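Side-chain contacts in succinoglycan biosynthesis protein (Bacillus cereus ATCC 14579, PDB 3B55), which is of unknown function but binds a calcium ion, belongs to the erythromycin esterase-like family and may take part in succinoglycan biosynthesis: residues His88-Phe91 with Thr92-Arg96; Val98-Leu101 with Val102-Gly106. The protein carries 1 engineered substitution. All blocks are in the same frame, centred on the assembly; numbering follows the deposited sequence.

Contact 1 (His88-Phe91 with Thr92-Arg96); sequences HEVF and TMKHR
The methyl group of T92 rests on the imidazole of H88, one helical turn away, and gives a compact example of how residues spaced i to i+4 use a shared face of a helix. T92 CG2 lies 4.1 Å from the centroid of the H88 ring and 22° off its normal, a CH-pi contact over the face but shifted toward the rim. With CG of H88 opposite the backbone N (chi1 177°), the ring swings beside its own carbonyl carbon, which brings one ring face to the methyl of T92.

The aliphatic contact between V90 and K94 is looser, V90 CG1 standing 4.4 Å from K94 CD. The lysine chain runs past the valine and bends at chi3 (58°), while its amino group makes a salt bridge with E82, bonds to the carbonyl of L80 and forms a cation-pi contact with W304.

Backbone bonds supply the framework. T92 N donates to H88 O at 3.0 Å, almost straight; M93 N to E89 O, K94 N to V90 O and H95 N to F91 O continue the i to i+4 series. Two further polar ends bond to other parts of the chain: T92 OG1 to the carbonyl of T56 and E89 OE1 to the backbone N of S437.

Helix 144-158 covers the side of H88, F91 and T92 through E145, and the side chain of F91 is about 5 Å from that of the calcium ligand H85. These are the largely buried first turns of helix 88-104, which follows sheet strand 77-82, near the calcium site, the side chain of F91 lying about 9 Å from the ion.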
loop_
_atom_site.group_PDB
_atom_site.type_symbol
_atom_site.label_atom_id
_atom_site.label_comp_id
_atom_site.label_asym_id
_atom_site.label_seq_id
_atom_site.Cartn_x
_atom_site.Cartn_y
_atom_site.Cartn_z
ATOM N N HIS A 88 -13.440 -6.167 -7.503
ATOM C CA HIS A 88 -13.225 -5.548 -8.806
ATOM C C HIS A 88 -13.431 -4.032 -8.833
ATOM O O HIS A 88 -12.553 -3.286 -9.271
ATOM C CB HIS A 88 -14.153 -6.221 -9.832
ATOM C CG HIS A 88 -14.091 -5.624 -11.205
ATOM N ND1 HIS A 88 -15.094 -4.832 -11.717
ATOM C CD2 HIS A 88 -13.153 -5.715 -12.177
ATOM C CE1 HIS A 88 -14.780 -4.463 -12.946
ATOM N NE2 HIS A 88 -13.606 -4.986 -13.249
ATOM N N GLU A 89 -14.593 -3.586 -8.366
ATOM C CA GLU A 89 -14.941 -2.166 -8.355
ATOM C C GLU A 89 -14.014 -1.352 -7.475
ATOM O O GLU A 89 -13.752 -0.181 -7.757
ATOM C CB GLU A 89 -16.388 -1.963 -7.881
ATOM C CG GLU A 89 -17.460 -2.605 -8.758
ATOM C CD GLU A 89 -17.462 -4.133 -8.701
ATOM O OE1 GLU A 89 -16.842 -4.725 -7.782
ATOM O OE2 GLU A 89 -18.119 -4.747 -9.566
ATOM N N VAL A 90 -13.522 -1.962 -6.402
ATOM C CA VAL A 90 -12.621 -1.245 -5.518
ATOM C C VAL A 90 -11.328 -0.967 -6.266
ATOM O O VAL A 90 -10.812 0.154 -6.229
ATOM C CB VAL A 90 -12.324 -2.038 -4.240
ATOM C CG1 VAL A 90 -11.313 -1.291 -3.402
ATOM C CG2 VAL A 90 -13.614 -2.234 -3.452
ATOM N N PHE A 91 -10.810 -1.980 -6.955
ATOM C CA PHE A 91 -9.586 -1.802 -7.727
ATOM C C PHE A 91 -9.766 -0.757 -8.828
ATOM O O PHE A 91 -8.973 0.173 -8.933
ATOM C CB PHE A 91 -9.141 -3.111 -8.388
ATOM C CG PHE A 91 -8.495 -4.099 -7.444
ATOM C CD1 PHE A 91 -7.682 -3.662 -6.399
ATOM C CD2 PHE A 91 -8.665 -5.468 -7.633
ATOM C CE1 PHE A 91 -7.050 -4.572 -5.552
ATOM C CE2 PHE A 91 -8.039 -6.390 -6.795
ATOM C CZ PHE A 91 -7.227 -5.941 -5.752
ATOM N N THR A 92 -10.807 -0.901 -9.647
ATOM C CA THR A 92 -11.011 0.042 -10.739
ATOM C C THR A 92 -11.257 1.474 -10.283
ATOM O O THR A 92 -10.825 2.414 -10.947
ATOM C CB THR A 92 -12.173 -0.378 -11.669
ATOM O OG1 THR A 92 -13.399 -0.411 -10.930
ATOM C CG2 THR A 92 -11.892 -1.748 -12.300
HETATM N N MSE A 93 -11.949 1.649 -9.159
HETATM C CA MSE A 93 -12.215 2.990 -8.653
HETATM C C MSE A 93 -10.905 3.622 -8.173
HETATM O O MSE A 93 -10.709 4.835 -8.283
HETATM C CB MSE A 93 -13.212 2.945 -7.496
HETATM C CG MSE A 93 -13.661 4.307 -7.021
HETATM SE SE MSE A 93 -14.519 5.359 -8.424
HETATM C CE MSE A 93 -16.276 4.609 -8.359
ATOM N N LYS A 94 -10.008 2.797 -7.639
ATOM C CA LYS A 94 -8.725 3.301 -7.165
ATOM C C LYS A 94 -7.857 3.651 -8.370
ATOM O O LYS A 94 -7.021 4.554 -8.316
ATOM C CB LYS A 94 -8.033 2.253 -6.293
ATOM C CG LYS A 94 -8.537 2.235 -4.858
ATOM C CD LYS A 94 -7.737 1.259 -4.009
ATOM C CE LYS A 94 -6.253 1.609 -4.005
ATOM N NZ LYS A 94 -5.487 0.624 -3.191
ATOM N N HIS A 95 -8.074 2.923 -9.460
ATOM C CA HIS A 95 -7.351 3.145 -10.699
ATOM C C HIS A 95 -7.738 4.538 -11.215
ATOM O O HIS A 95 -6.881 5.336 -11.599
ATOM C CB HIS A 95 -7.735 2.044 -11.700
ATOM C CG HIS A 95 -7.078 2.161 -13.043
ATOM N ND1 HIS A 95 -7.153 1.159 -13.987
ATOM C CD2 HIS A 95 -6.385 3.171 -13.620
ATOM C CE1 HIS A 95 -6.539 1.548 -15.091
ATOM N NE2 HIS A 95 -6.065 2.765 -14.895
ATOM N N ARG A 96 -9.033 4.828 -11.202
ATOM C CA ARG A 96 -9.527 6.118 -11.663
ATOM C C ARG A 96 -8.937 7.283 -10.869
ATOM O O ARG A 96 -8.625 8.335 -11.430
ATOM C CB ARG A 96 -11.046 6.171 -11.556
ATOM C CG ARG A 96 -11.795 5.106 -12.349
ATOM C CD ARG A 96 -13.260 5.489 -12.423
ATOM N NE ARG A 96 -13.398 6.787 -13.083
ATOM C CZ ARG A 96 -14.239 7.741 -12.700
ATOM N NH1 ARG A 96 -15.033 7.548 -11.652
ATOM N NH2 ARG A 96 -14.275 8.893 -13.358
#

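Contact 2 (Val98-Leu101 with Val102-Gly106)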
loop_
_atom_site.group_PDB
_atom_site.type_symbol
_atom_site.label_atom_id
_atom_site.label_comp_id
_atom_site.label_asym_id
_atom_site.label_seq_id
_atom_site.Cartn_x
_atom_site.Cartn_y
_atom_site.Cartn_z
ATOM N N VAL A 98 -6.022 7.313 -9.134
ATOM C CA VAL A 98 -4.610 7.459 -9.459
ATOM C C VAL A 98 -4.528 8.303 -10.724
ATOM O O VAL A 98 -3.762 9.261 -10.791
ATOM C CB VAL A 98 -3.949 6.089 -9.720
ATOM C CG1 VAL A 98 -2.509 6.279 -10.168
ATOM C CG2 VAL A 98 -4.000 5.247 -8.454
ATOM N N LYS A 99 -5.333 7.930 -11.718
ATOM C CA LYS A 99 -5.396 8.635 -12.995
ATOM C C LYS A 99 -5.610 10.126 -12.777
ATOM O O LYS A 99 -4.932 10.955 -13.375
ATOM C CB LYS A 99 -6.560 8.115 -13.831
ATOM C CG LYS A 99 -6.220 7.048 -14.845
ATOM C CD LYS A 99 -7.402 6.877 -15.781
ATOM C CE LYS A 99 -7.038 6.092 -17.018
ATOM N NZ LYS A 99 -8.178 6.054 -17.969
ATOM N N TYR A 100 -6.580 10.457 -11.930
ATOM C CA TYR A 100 -6.889 11.848 -11.627
ATOM C C TYR A 100 -5.725 12.552 -10.924
ATOM O O TYR A 100 -5.328 13.651 -11.315
ATOM C CB TYR A 100 -8.122 11.932 -10.734
ATOM C CG TYR A 100 -8.450 13.349 -10.353
ATOM C CD1 TYR A 100 -9.073 14.202 -11.264
ATOM C CD2 TYR A 100 -8.057 13.872 -9.118
ATOM C CE1 TYR A 100 -9.291 15.540 -10.964
ATOM C CE2 TYR A 100 -8.268 15.211 -8.809
ATOM C CZ TYR A 100 -8.881 16.038 -9.737
ATOM O OH TYR A 100 -9.063 17.371 -9.457
ATOM N N LEU A 101 -5.197 11.923 -9.876
ATOM C CA LEU A 101 -4.090 12.485 -9.122
ATOM C C LEU A 101 -2.839 12.662 -9.987
ATOM O O LEU A 101 -2.108 13.633 -9.832
ATOM C CB LEU A 101 -3.786 11.604 -7.899
ATOM C CG LEU A 101 -4.854 11.615 -6.789
ATOM C CD1 LEU A 101 -4.447 10.700 -5.646
ATOM C CD2 LEU A 101 -5.039 13.021 -6.264
ATOM N N VAL A 102 -2.594 11.732 -10.904
ATOM C CA VAL A 102 -1.423 11.838 -11.775
ATOM C C VAL A 102 -1.542 12.967 -12.807
ATOM O O VAL A 102 -0.623 13.773 -12.961
ATOM C CB VAL A 102 -1.163 10.520 -12.541
ATOM C CG1 VAL A 102 -0.160 10.759 -13.666
ATOM C CG2 VAL A 102 -0.635 9.446 -11.584
ATOM N N SER A 103 -2.670 13.038 -13.508
ATOM C CA SER A 103 -2.833 14.064 -14.533
ATOM C C SER A 103 -3.374 15.423 -14.083
ATOM O O SER A 103 -3.319 16.384 -14.845
ATOM C CB SER A 103 -3.686 13.516 -15.686
ATOM O OG SER A 103 -4.855 12.873 -15.216
ATOM N N GLU A 104 -3.885 15.520 -12.857
ATOM C CA GLU A 104 -4.408 16.793 -12.373
ATOM C C GLU A 104 -3.699 17.347 -11.144
ATOM O O GLU A 104 -3.727 18.555 -10.901
ATOM C CB GLU A 104 -5.901 16.680 -12.062
ATOM C CG GLU A 104 -6.782 16.433 -13.272
ATOM C CD GLU A 104 -6.642 17.515 -14.323
ATOM O OE1 GLU A 104 -6.827 18.703 -13.983
ATOM O OE2 GLU A 104 -6.349 17.179 -15.488
ATOM N N LYS A 105 -3.057 16.486 -10.363
ATOM C CA LYS A 105 -2.394 16.979 -9.164
ATOM C C LYS A 105 -0.898 16.735 -9.045
ATOM O O LYS A 105 -0.352 16.808 -7.950
ATOM C CB LYS A 105 -3.110 16.441 -7.921
ATOM C CG LYS A 105 -4.585 16.849 -7.839
ATOM C CD LYS A 105 -4.927 17.654 -6.578
ATOM C CE LYS A 105 -4.124 18.938 -6.482
ATOM N NZ LYS A 105 -4.656 19.867 -5.442
ATOM N N GLY A 106 -0.245 16.436 -10.164
ATOM C CA GLY A 106 1.198 16.227 -10.164
ATOM C C GLY A 106 1.819 15.025 -9.461
ATOM O O GLY A 106 3.027 15.028 -9.200
#
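Y100 carries E104 over one face of its ring, in a CH-pi contact between residues one helical turn apart. E104 CB sits 4.0 Å from the ring centroid and 20° off the normal, and CG reaches 3.5 Å from Y100 CE1. The two side chains cross at roughly a right angle. K105 CG meets the same ring obliquely at Y100 CE2 and also approaches L101 CD2, at 4.2 Å.

On other flanks the contacts change kind. V98 and V102 lie side by side, V98 CG1 being 3.9 Å from V102 CG2. S103 turns its hydroxyl back along the helix (chi1 48°), so that OG donates to K99 O at 2.7 Å; S103 N reaches the same oxygen from the opposite face of the carbonyl plane, giving that acceptor two bonds.

Further out, L68 and K69 of helix 68-72 pack on Y100, W152 and Y156 of helix 144-158 on V102, and I302 and W304 of strand 301-306 on V98. The bent chain of K105 carries NZ to the carbonyls of G73 and K69.

The helical bonding weakens here: K105 N still bonds to L101 O at 3.1 Å, but from above the carbonyl plane, 50° out of it. With K105 leaving helical geometry and G106 at positive phi, this C-terminus closes the helical leg of a beta-alpha-beta crossover from strand 77-82 to strand 109-112, strand 301-306 lying between them in the sheet.

How the contacts relate
Both contacts belong to helix 88-104 and follow one another along it, with centres about 15 Å apart; together they illustrate how a single helix changes chemistry from end to end. Contact 1 is the core member: it sits near the calcium site, and several of its polar side chains, among them K94 and T92, bond to other parts of the fold. Contact 2 is only partly buried, lies away from that site and includes exposed residues at the helix end. Each sets an aliphatic group over an aromatic face, but an imidazole in one and a phenol ring in the other. Helix 144-158 packs on both, whereas helix 68-72 packs against Y100 and L101 of contact 2.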